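Local coordinates for protein aminoglycoside phosphotransferase (Mycobacterium smegmatis, PDB 6EF6) that phosphorylates (S)-1-amino-2-propanol, serving as the kinase of the aminoacetone utilization microcompartment, at residues T101-V112 against P123-M131; L35-L46 against L58-L68. One frame throughout, in Å; residues are numbered along the deposited sequence.

Contact 1 of 2, residues T101-V112 against P123-M131; sequences TVVPARDGRRVV and PRHVVHFEM. With BEZ (benzoic acid), chain B.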
loop_
_atom_site.group_PDB
_atom_site.type_symbol
_atom_site.label_atom_id
_atom_site.label_comp_id
_atom_site.label_asym_id
_atom_site.label_seq_id
_atom_site.Cartn_x
_atom_site.Cartn_y
_atom_site.Cartn_z
ATOM N N THR A 101 -16.747 -2.343 -2.265
ATOM C CA THR A 101 -17.907 -1.599 -2.741
ATOM C C THR A 101 -18.299 -0.552 -1.711
ATOM O O THR A 101 -18.552 -0.874 -0.547
ATOM C CB THR A 101 -19.097 -2.526 -2.959
ATOM O OG1 THR A 101 -18.770 -3.505 -3.960
ATOM C CG2 THR A 101 -20.293 -1.742 -3.440
ATOM N N VAL A 102 -18.384 0.701 -2.146
ATOM C CA VAL A 102 -18.717 1.775 -1.232
ATOM C C VAL A 102 -20.200 1.699 -0.865
ATOM O O VAL A 102 -21.058 1.414 -1.713
ATOM C CB VAL A 102 -18.361 3.119 -1.892
ATOM C CG1 VAL A 102 -18.934 4.277 -1.060
ATOM C CG2 VAL A 102 -16.883 3.270 -2.033
ATOM N N VAL A 103 -20.504 1.937 0.407
ATOM C CA VAL A 103 -21.881 2.096 0.889
ATOM C C VAL A 103 -22.152 3.594 0.997
ATOM O O VAL A 103 -21.552 4.253 1.855
ATOM C CB VAL A 103 -22.066 1.419 2.253
ATOM C CG1 VAL A 103 -23.460 1.722 2.854
ATOM C CG2 VAL A 103 -21.869 -0.045 2.118
ATOM N N PRO A 104 -23.017 4.164 0.171
ATOM C CA PRO A 104 -23.295 5.594 0.319
ATOM C C PRO A 104 -24.037 5.905 1.606
ATOM O O PRO A 104 -24.786 5.084 2.144
ATOM C CB PRO A 104 -24.167 5.921 -0.901
ATOM C CG PRO A 104 -23.834 4.855 -1.896
ATOM C CD PRO A 104 -23.608 3.625 -1.065
ATOM N N ALA A 105 -23.803 7.121 2.087
ATOM C CA ALA A 105 -24.484 7.634 3.266
ATOM C C ALA A 105 -25.948 7.897 2.939
ATOM O O ALA A 105 -26.397 7.732 1.791
ATOM C CB ALA A 105 -23.819 8.916 3.750
ATOM N N ARG A 106 -26.700 8.358 3.949
ATOM C CA ARG A 106 -28.141 8.501 3.781
ATOM C C ARG A 106 -28.517 9.613 2.814
ATOM O O ARG A 106 -29.671 9.666 2.378
ATOM C CB ARG A 106 -28.808 8.786 5.128
ATOM C CG ARG A 106 -28.791 7.617 6.053
ATOM C CD ARG A 106 -28.999 8.068 7.510
ATOM N NE ARG A 106 -30.180 8.922 7.713
ATOM C CZ ARG A 106 -31.430 8.471 7.764
ATOM N NH1 ARG A 106 -31.670 7.188 7.562
ATOM N NH2 ARG A 106 -32.443 9.295 7.969
ATOM N N ASP A 107 -27.581 10.504 2.496
ATOM C CA ASP A 107 -27.790 11.564 1.525
ATOM C C ASP A 107 -27.108 11.259 0.203
ATOM O O ASP A 107 -27.084 12.118 -0.687
ATOM C CB ASP A 107 -27.266 12.900 2.055
ATOM C CG ASP A 107 -25.762 12.882 2.326
ATOM O OD1 ASP A 107 -25.153 11.820 2.223
ATOM O OD2 ASP A 107 -25.221 13.964 2.670
ATOM N N GLY A 108 -26.589 10.056 0.059
ATOM C CA GLY A 108 -26.036 9.604 -1.201
ATOM C C GLY A 108 -24.560 9.849 -1.368
ATOM O O GLY A 108 -23.991 9.427 -2.382
ATOM N N ARG A 109 -23.908 10.509 -0.438
ATOM C CA ARG A 109 -22.508 10.823 -0.649
ATOM C C ARG A 109 -21.622 9.664 -0.230
ATOM O O ARG A 109 -21.990 8.830 0.601
ATOM C CB ARG A 109 -22.163 12.119 0.061
ATOM C CG ARG A 109 -22.950 13.273 -0.614
ATOM C CD ARG A 109 -22.843 14.613 0.079
ATOM N NE ARG A 109 -21.523 14.816 0.668
ATOM C CZ ARG A 109 -21.247 14.732 1.968
ATOM N NH1 ARG A 109 -20.005 14.934 2.389
ATOM N NH2 ARG A 109 -22.199 14.462 2.856
ATOM N N ARG A 110 -20.451 9.601 -0.845
ATOM C CA ARG A 110 -19.540 8.496 -0.602
ATOM C C ARG A 110 -18.584 8.759 0.544
ATOM O O ARG A 110 -18.157 7.813 1.204
ATOM C CB ARG A 110 -18.734 8.223 -1.867
ATOM C CG ARG A 110 -19.606 7.793 -3.020
ATOM C CD ARG A 110 -18.826 7.455 -4.309
ATOM N NE ARG A 110 -18.064 8.595 -4.776
ATOM C CZ ARG A 110 -17.183 8.515 -5.782
ATOM N NH1 ARG A 110 -17.038 7.380 -6.442
ATOM N NH2 ARG A 110 -16.488 9.587 -6.125
ATOM N N VAL A 111 -18.185 10.005 0.756
ATOM C CA VAL A 111 -17.265 10.372 1.829
ATOM C C VAL A 111 -18.027 11.206 2.846
ATOM O O VAL A 111 -18.513 12.294 2.519
ATOM C CB VAL A 111 -16.065 11.155 1.292
ATOM C CG1 VAL A 111 -15.064 11.413 2.440
ATOM C CG2 VAL A 111 -15.426 10.371 0.127
ATOM N N VAL A 112 -18.111 10.711 4.080
ATOM C CA VAL A 112 -18.750 11.433 5.182
ATOM C C VAL A 112 -17.656 12.125 5.974
ATOM O O VAL A 112 -16.727 11.465 6.445
ATOM C CB VAL A 112 -19.537 10.475 6.094
ATOM C CG1 VAL A 112 -20.020 11.190 7.345
ATOM C CG2 VAL A 112 -20.713 9.878 5.335
ATOM N N PRO A 123 -11.789 18.491 10.853
ATOM C CA PRO A 123 -12.719 17.453 10.389
ATOM C C PRO A 123 -12.030 16.172 9.913
ATOM O O PRO A 123 -10.914 16.190 9.390
ATOM C CB PRO A 123 -13.464 18.145 9.244
ATOM C CG PRO A 123 -13.467 19.602 9.627
ATOM C CD PRO A 123 -12.208 19.844 10.429
ATOM N N ARG A 124 -12.723 15.044 10.102
ATOM C CA ARG A 124 -12.238 13.717 9.750
ATOM C C ARG A 124 -13.145 13.094 8.702
ATOM O O ARG A 124 -14.376 13.196 8.797
ATOM C CB ARG A 124 -12.263 12.818 10.988
ATOM C CG ARG A 124 -11.558 13.441 12.182
ATOM C CD ARG A 124 -10.075 13.455 11.945
ATOM N NE ARG A 124 -9.592 12.101 11.773
ATOM C CZ ARG A 124 -9.317 11.268 12.773
ATOM N NH1 ARG A 124 -9.465 11.648 14.036
ATOM N NH2 ARG A 124 -8.884 10.051 12.508
ATOM N N HIS A 125 -12.536 12.445 7.720
ATOM C CA HIS A 125 -13.263 11.822 6.628
ATOM C C HIS A 125 -13.434 10.328 6.884
ATOM O O HIS A 125 -12.550 9.663 7.451
ATOM C CB HIS A 125 -12.537 12.085 5.302
ATOM C CG HIS A 125 -12.067 13.501 5.165
ATOM N ND1 HIS A 125 -12.924 14.581 5.237
ATOM C CD2 HIS A 125 -10.825 14.017 4.997
ATOM C CE1 HIS A 125 -12.230 15.698 5.125
ATOM N NE2 HIS A 125 -10.957 15.383 4.962
ATOM N N VAL A 126 -14.589 9.811 6.474
ATOM C CA VAL A 126 -14.985 8.432 6.710
ATOM C C VAL A 126 -15.545 7.863 5.411
ATOM O O VAL A 126 -16.259 8.556 4.685
ATOM C CB VAL A 126 -16.030 8.396 7.852
ATOM C CG1 VAL A 126 -16.437 7.001 8.126
ATOM C CG2 VAL A 126 -15.444 9.052 9.117
ATOM N N VAL A 127 -15.214 6.612 5.106
ATOM C CA VAL A 127 -15.841 5.881 4.003
ATOM C C VAL A 127 -16.357 4.545 4.536
ATOM O O VAL A 127 -15.687 3.883 5.334
ATOM C CB VAL A 127 -14.889 5.684 2.791
ATOM C CG1 VAL A 127 -15.630 4.987 1.680
ATOM C CG2 VAL A 127 -14.327 6.992 2.333
ATOM N N HIS A 128 -17.564 4.167 4.125
ATOM C CA HIS A 128 -18.227 2.930 4.526
ATOM C C HIS A 128 -18.197 1.964 3.352
ATOM O O HIS A 128 -18.496 2.360 2.221
ATOM C CB HIS A 128 -19.662 3.255 4.928
ATOM C CG HIS A 128 -20.372 2.178 5.690
ATOM N ND1 HIS A 128 -21.663 2.354 6.142
ATOM C CD2 HIS A 128 -19.991 0.953 6.121
ATOM C CE1 HIS A 128 -22.055 1.280 6.798
ATOM N NE2 HIS A 128 -21.059 0.417 6.815
ATOM N N PHE A 129 -17.798 0.720 3.596
ATOM C CA PHE A 129 -17.724 -0.304 2.561
ATOM C C PHE A 129 -18.580 -1.514 2.925
ATOM O O PHE A 129 -18.797 -1.802 4.111
ATOM C CB PHE A 129 -16.268 -0.795 2.396
ATOM C CG PHE A 129 -15.297 0.277 1.940
ATOM C CD1 PHE A 129 -15.229 0.651 0.602
ATOM C CD2 PHE A 129 -14.428 0.883 2.851
ATOM C CE1 PHE A 129 -14.309 1.620 0.179
ATOM C CE2 PHE A 129 -13.526 1.859 2.454
ATOM C CZ PHE A 129 -13.440 2.212 1.103
ATOM N N GLU A 130 -18.998 -2.274 1.903
ATOM C CA GLU A 130 -19.680 -3.533 2.153
ATOM C C GLU A 130 -18.703 -4.523 2.771
ATOM O O GLU A 130 -17.476 -4.391 2.645
ATOM C CB GLU A 130 -20.276 -4.107 0.865
ATOM C CG GLU A 130 -21.333 -3.202 0.235
ATOM C CD GLU A 130 -22.084 -3.840 -0.921
ATOM O OE1 GLU A 130 -21.716 -4.952 -1.353
ATOM O OE2 GLU A 130 -23.047 -3.208 -1.408
ATOM N N MET A 131 -19.261 -5.529 3.440
ATOM C CA MET A 131 -18.436 -6.562 4.054
ATOM C C MET A 131 -17.569 -7.234 2.982
ATOM O O MET A 131 -17.950 -7.350 1.811
ATOM C CB MET A 131 -19.320 -7.588 4.778
ATOM C CG MET A 131 -18.568 -8.631 5.547
ATOM S SD MET A 131 -17.389 -7.917 6.683
ATOM C CE MET A 131 -16.696 -9.357 7.460
HETATM C C BEZ B . -9.661 0.061 3.484
HETATM O O1 BEZ B . -9.624 0.700 2.432
HETATM O O2 BEZ B . -8.959 0.436 4.465
HETATM C C1 BEZ B . -10.539 -1.142 3.551
HETATM C C2 BEZ B . -10.327 -2.110 4.515
HETATM C C3 BEZ B . -11.159 -3.223 4.562
HETATM C C4 BEZ B . -12.184 -3.365 3.637
HETATM C C5 BEZ B . -12.394 -2.386 2.670
HETATM C C6 BEZ B . -11.563 -1.286 2.627
HETATM O O HOH W 1 -16.757 -4.104 0.042
HETATM O O HOH W 2 -23.259 -0.338 -1.582
HETATM O O HOH W 3 -19.350 5.970 2.610
#

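Contact 2 of 2, residues L35-L46 against L58-L68; sequences LTHYDVSDNASL and LVEDGEHQSIL. With BEZ (benzoic acid), chain B.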
loop_
_atom_site.group_PDB
_atom_site.type_symbol
_atom_site.label_atom_id
_atom_site.label_comp_id
_atom_site.label_asym_id
_atom_site.label_seq_id
_atom_site.Cartn_x
_atom_site.Cartn_y
_atom_site.Cartn_z
ATOM N N LEU A 35 -21.793 6.679 12.208
ATOM C CA LEU A 35 -22.906 5.745 12.064
ATOM C C LEU A 35 -24.227 6.459 11.856
ATOM O O LEU A 35 -25.119 5.926 11.188
ATOM C CB LEU A 35 -22.988 4.808 13.267
ATOM C CG LEU A 35 -21.844 3.792 13.366
ATOM C CD1 LEU A 35 -22.031 2.940 14.604
ATOM C CD2 LEU A 35 -21.750 2.918 12.122
ATOM N N THR A 36 -24.400 7.648 12.420
ATOM C CA THR A 36 -25.700 8.283 12.260
ATOM C C THR A 36 -25.972 8.648 10.807
ATOM O O THR A 36 -27.129 8.933 10.466
ATOM C CB THR A 36 -25.842 9.521 13.149
ATOM O OG1 THR A 36 -24.955 10.535 12.682
ATOM C CG2 THR A 36 -25.490 9.193 14.567
ATOM N N HIS A 37 -24.946 8.666 9.957
ATOM C CA HIS A 37 -25.118 9.033 8.550
ATOM C C HIS A 37 -25.447 7.851 7.652
ATOM O O HIS A 37 -25.639 8.035 6.453
ATOM C CB HIS A 37 -23.876 9.765 8.048
ATOM C CG HIS A 37 -23.698 11.089 8.698
ATOM N ND1 HIS A 37 -23.090 11.233 9.928
ATOM C CD2 HIS A 37 -24.110 12.326 8.336
ATOM C CE1 HIS A 37 -23.116 12.505 10.280
ATOM N NE2 HIS A 37 -23.738 13.189 9.337
ATOM N N TYR A 38 -25.566 6.663 8.203
ATOM C CA TYR A 38 -25.818 5.450 7.456
ATOM C C TYR A 38 -27.043 4.754 8.029
ATOM O O TYR A 38 -27.471 5.020 9.157
ATOM C CB TYR A 38 -24.589 4.532 7.516
ATOM C CG TYR A 38 -23.360 5.167 6.884
ATOM C CD1 TYR A 38 -23.146 5.109 5.495
ATOM C CD2 TYR A 38 -22.399 5.805 7.653
ATOM C CE1 TYR A 38 -22.022 5.666 4.910
ATOM C CE2 TYR A 38 -21.257 6.357 7.069
ATOM C CZ TYR A 38 -21.067 6.269 5.694
ATOM O OH TYR A 38 -19.944 6.800 5.118
ATOM N N ASP A 39 -27.611 3.862 7.221
ATOM C CA ASP A 39 -28.822 3.168 7.611
ATOM C C ASP A 39 -28.580 2.114 8.670
ATOM O O ASP A 39 -29.531 1.710 9.349
ATOM C CB ASP A 39 -29.517 2.591 6.385
ATOM C CG ASP A 39 -30.243 3.656 5.597
ATOM O OD1 ASP A 39 -30.818 4.570 6.233
ATOM O OD2 ASP A 39 -30.223 3.601 4.354
ATOM N N VAL A 40 -27.340 1.677 8.848
ATOM C CA VAL A 40 -27.043 0.763 9.935
ATOM C C VAL A 40 -27.299 1.458 11.271
ATOM O O VAL A 40 -27.030 2.655 11.439
ATOM C CB VAL A 40 -25.593 0.273 9.802
ATOM C CG1 VAL A 40 -24.638 1.447 9.882
ATOM C CG2 VAL A 40 -25.304 -0.769 10.867
ATOM N N SER A 41 -27.821 0.697 12.230
ATOM C CA SER A 41 -28.193 1.254 13.529
ATOM C C SER A 41 -27.046 2.061 14.136
ATOM O O SER A 41 -25.871 1.690 14.038
ATOM C CB SER A 41 -28.594 0.124 14.475
ATOM O OG SER A 41 -28.615 0.570 15.809
ATOM N N ASP A 42 -27.406 3.181 14.767
ATOM C CA ASP A 42 -26.429 4.028 15.442
ATOM C C ASP A 42 -25.802 3.321 16.640
ATOM O O ASP A 42 -24.707 3.706 17.075
ATOM C CB ASP A 42 -27.100 5.316 15.937
ATOM C CG ASP A 42 -27.691 6.169 14.819
ATOM O OD1 ASP A 42 -27.465 5.902 13.618
ATOM O OD2 ASP A 42 -28.403 7.132 15.162
ATOM N N ASN A 43 -26.457 2.292 17.171
ATOM C CA ASN A 43 -25.914 1.493 18.265
ATOM C C ASN A 43 -25.287 0.183 17.791
ATOM O O ASN A 43 -25.108 -0.739 18.598
ATOM C CB ASN A 43 -26.996 1.246 19.313
ATOM C CG ASN A 43 -27.122 2.404 20.281
ATOM O OD1 ASN A 43 -28.106 3.146 20.256
ATOM N ND2 ASN A 43 -26.109 2.577 21.135
ATOM N N ALA A 44 -24.938 0.090 16.510
ATOM C CA ALA A 44 -24.261 -1.086 15.978
ATOM C C ALA A 44 -22.954 -1.294 16.725
ATOM O O ALA A 44 -22.339 -0.346 17.223
ATOM C CB ALA A 44 -23.953 -0.905 14.492
ATOM N N SER A 45 -22.533 -2.546 16.820
ATOM C CA SER A 45 -21.255 -2.822 17.448
ATOM C C SER A 45 -20.131 -2.494 16.475
ATOM O O SER A 45 -20.285 -2.599 15.252
ATOM C CB SER A 45 -21.159 -4.283 17.885
ATOM O OG SER A 45 -21.296 -5.157 16.790
ATOM N N LEU A 46 -19.006 -2.069 17.037
ATOM C CA LEU A 46 -17.800 -1.754 16.285
ATOM C C LEU A 46 -16.640 -2.569 16.831
ATOM O O LEU A 46 -16.443 -2.639 18.044
ATOM C CB LEU A 46 -17.456 -0.274 16.422
ATOM C CG LEU A 46 -18.475 0.698 15.828
ATOM C CD1 LEU A 46 -18.146 2.128 16.281
ATOM C CD2 LEU A 46 -18.470 0.598 14.307
ATOM N N LEU A 58 -15.089 -3.294 11.849
ATOM C CA LEU A 58 -16.179 -4.178 11.459
ATOM C C LEU A 58 -17.437 -3.701 12.156
ATOM O O LEU A 58 -17.472 -3.627 13.389
ATOM C CB LEU A 58 -15.859 -5.609 11.871
ATOM C CG LEU A 58 -17.018 -6.602 11.685
ATOM C CD1 LEU A 58 -17.410 -6.656 10.200
ATOM C CD2 LEU A 58 -16.635 -7.986 12.191
ATOM N N VAL A 59 -18.465 -3.377 11.377
ATOM C CA VAL A 59 -19.746 -2.900 11.900
ATOM C C VAL A 59 -20.722 -4.066 11.889
ATOM O O VAL A 59 -20.961 -4.668 10.834
ATOM C CB VAL A 59 -20.302 -1.765 11.018
ATOM C CG1 VAL A 59 -21.652 -1.268 11.561
ATOM C CG2 VAL A 59 -19.325 -0.620 10.897
ATOM N N GLU A 60 -21.333 -4.362 13.034
ATOM C CA GLU A 60 -22.249 -5.496 13.138
ATOM C C GLU A 60 -23.568 -5.033 13.732
ATOM O O GLU A 60 -23.594 -4.478 14.832
ATOM C CB GLU A 60 -21.646 -6.627 13.972
ATOM C CG GLU A 60 -20.353 -7.145 13.360
ATOM C CD GLU A 60 -19.723 -8.283 14.140
ATOM O OE1 GLU A 60 -19.892 -9.447 13.714
ATOM O OE2 GLU A 60 -19.059 -8.021 15.169
ATOM N N ASP A 61 -24.650 -5.259 12.995
ATOM C CA ASP A 61 -25.989 -4.808 13.373
ATOM C C ASP A 61 -26.891 -6.013 13.140
ATOM O O ASP A 61 -27.393 -6.216 12.032
ATOM C CB ASP A 61 -26.360 -3.610 12.502
ATOM C CG ASP A 61 -27.784 -3.125 12.728
ATOM O OD1 ASP A 61 -28.434 -3.596 13.681
ATOM O OD2 ASP A 61 -28.245 -2.275 11.930
ATOM N N GLY A 62 -27.078 -6.825 14.178
ATOM C CA GLY A 62 -27.748 -8.098 14.008
ATOM C C GLY A 62 -27.035 -8.939 12.969
ATOM O O GLY A 62 -25.870 -9.300 13.155
ATOM N N GLU A 63 -27.707 -9.222 11.850
ATOM C CA GLU A 63 -27.098 -10.005 10.779
ATOM C C GLU A 63 -26.174 -9.171 9.906
ATOM O O GLU A 63 -25.237 -9.712 9.309
ATOM C CB GLU A 63 -28.185 -10.611 9.887
ATOM C CG GLU A 63 -29.022 -11.703 10.561
ATOM C CD GLU A 63 -30.105 -12.283 9.642
ATOM O OE1 GLU A 63 -30.328 -11.730 8.545
ATOM O OE2 GLU A 63 -30.729 -13.299 10.010
ATOM N N HIS A 64 -26.420 -7.868 9.803
ATOM C CA HIS A 64 -25.685 -7.034 8.863
ATOM C C HIS A 64 -24.233 -6.866 9.304
ATOM O O HIS A 64 -23.960 -6.609 10.479
ATOM C CB HIS A 64 -26.363 -5.670 8.774
ATOM C CG HIS A 64 -25.632 -4.685 7.924
ATOM N ND1 HIS A 64 -25.590 -4.775 6.548
ATOM C CD2 HIS A 64 -24.903 -3.592 8.254
ATOM C CE1 HIS A 64 -24.870 -3.777 6.068
ATOM N NE2 HIS A 64 -24.446 -3.042 7.081
ATOM N N GLN A 65 -23.304 -7.039 8.366
ATOM C CA GLN A 65 -21.898 -6.710 8.557
ATOM C C GLN A 65 -21.472 -5.715 7.493
ATOM O O GLN A 65 -21.923 -5.800 6.350
ATOM C CB GLN A 65 -21.011 -7.945 8.418
ATOM C CG GLN A 65 -21.124 -8.924 9.569
ATOM C CD GLN A 65 -20.172 -10.098 9.408
ATOM O OE1 GLN A 65 -20.071 -10.676 8.332
ATOM N NE2 GLN A 65 -19.471 -10.446 10.471
ATOM N N SER A 66 -20.620 -4.766 7.879
ATOM C CA SER A 66 -19.996 -3.844 6.933
ATOM C C SER A 66 -18.720 -3.291 7.557
ATOM O O SER A 66 -18.356 -3.653 8.673
ATOM C CB SER A 66 -20.979 -2.757 6.468
ATOM O OG SER A 66 -21.506 -2.016 7.562
ATOM N N ILE A 67 -18.005 -2.468 6.794
ATOM C CA ILE A 67 -16.690 -1.979 7.190
ATOM C C ILE A 67 -16.651 -0.458 7.142
ATOM O O ILE A 67 -16.986 0.155 6.117
ATOM C CB ILE A 67 -15.578 -2.589 6.322
ATOM C CG1 ILE A 67 -15.509 -4.095 6.619
ATOM C CG2 ILE A 67 -14.267 -1.909 6.624
ATOM C CD1 ILE A 67 -14.685 -4.867 5.632
ATOM N N LEU A 68 -16.217 0.159 8.233
ATOM C CA LEU A 68 -16.123 1.613 8.296
ATOM C C LEU A 68 -14.655 2.030 8.399
ATOM O O LEU A 68 -13.952 1.606 9.326
ATOM C CB LEU A 68 -16.923 2.126 9.498
ATOM C CG LEU A 68 -17.168 3.614 9.554
ATOM C CD1 LEU A 68 -18.115 4.054 8.470
ATOM C CD2 LEU A 68 -17.766 3.954 10.933
HETATM C C BEZ B . -9.661 0.061 3.484
HETATM O O1 BEZ B . -9.624 0.700 2.432
HETATM O O2 BEZ B . -8.959 0.436 4.465
HETATM C C1 BEZ B . -10.539 -1.142 3.551
HETATM C C2 BEZ B . -10.327 -2.110 4.515
HETATM C C3 BEZ B . -11.159 -3.223 4.562
HETATM C C4 BEZ B . -12.184 -3.365 3.637
HETATM C C5 BEZ B . -12.394 -2.386 2.670
HETATM C C6 BEZ B . -11.563 -1.286 2.627
#

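Contact 1 of 2, residues T101-V112 against P123-M131
Phe129 meets Thr101 and Val102 where the loop 101-112 runs alongside strand 124-130. Its CB touches Thr101 O, and its CG lies near C5 of the benzoic acid. Phe129 CD1 is 3.8 Å from Thr101 O, which sits at the ring edge, and Phe129 CE1 reaches CG2 of Val102, also at 3.8 Å. CD2 and CE2, on the other side of the ring, approach the benzoic acid, Phe129 CD2 lying 3.6 Å from its C6. That C6 sits above one face, displaced toward the rim, and Val127 CG1 sits likewise on the opposite face. Placing CG anti to the carbonyl carbon (chi1 -63°) sets the ring between them.

The backbones join at two places. Glu130 N donates to Thr101 O and Val103 N to His128 O, the latter a short, nearly straight bond of 2.7 Å. Farther along, Val112 and Val126 form an antiparallel hydrogen-bonded pair, with Val112 N 2.9 Å from Val126 O. Between the two, a water takes the N-H of His128 and donates to the carbonyls of Val103 and Arg110, bridging the loop that turns away from the strand and reverses in the type I turn Ala105-Gly108. Val103 lays CB over the imidazole face of His128, 4.2 Å from the ring centroid in a CH-pi contact, while His128 NE2 is hydrogen-bonded to Ser66 OG on strand 64-70. Thr101 O and His128 O thus accept directly from backbone N-H groups, and Val103 O and Arg110 O from water; the Phe129 ring gives the benzoic acid an aromatic surface.

Contact 2 of 2, residues L35-L46 against L58-L68
Glu60 O is gripped twice by Ser45: the backbone N donates at 3.0 Å, and OG, standing between the backbone N and carbonyl carbon (chi1 60°), folds back to donate to the same oxygen at 3.1 Å. That rotation also brings OG against CB of Glu60. In return Glu60 N donates to Ser45 O, completing an antiparallel hydrogen-bonded pair; the neighbouring Leu46 and Val59 form the non-hydrogen-bonded one, their side chains extending alongside each other in the same direction.

A second polar grip lies where the chain turns into the strand. Ser41 N points almost straight at OD2 of Asp61, 3.0 Å away, but meets it from above the carboxylate plane. Ser41 OG accepts from Asn43 N in an ST turn, within the type I turn that leads to Ala44. These bonds lie just before strand 45-48, an outermost strand of a five-stranded antiparallel sheet that is consistent with the N-terminal lobe of the aminoglycoside phosphotransferase (protein-kinase-like) family.

On the face carrying Val59, CG1 of that residue packs against Ala44 CB at 3.7 Å and Val40 CG2 at 3.8 Å. Val40 CG2 also comes within 3.4 Å of Asp61 CB as the two side chains run antiparallel past one another. Beyond them, Leu68 meets CD2 of Leu35 through its CD2, and CE2 of Tyr38 through its CD1.

Contact 2 comes first along the chain and is complete before residue 101, where contact 1 begins; their centres lie about 12 Å apart within one antiparallel sheet. Contact 2 takes in the edge strand 45-48 and the hairpin of strands 55-61 and 64-70; contact 1 takes in strand 124-130, the loop leading into the other edge strand, 112-114, and the first residue of that strand. The two are joined where strands 64-70 and 124-130 run side by side, with Phe129 N 2.7 Å from Ile67 O, a probable hydrogen bond. Both reach the benzoic acid, contact 1 through Phe129 and contact 2 through Ile67, so adjoining strands help to form one pocket, consistent with the ligand cleft of a kinase-like fold.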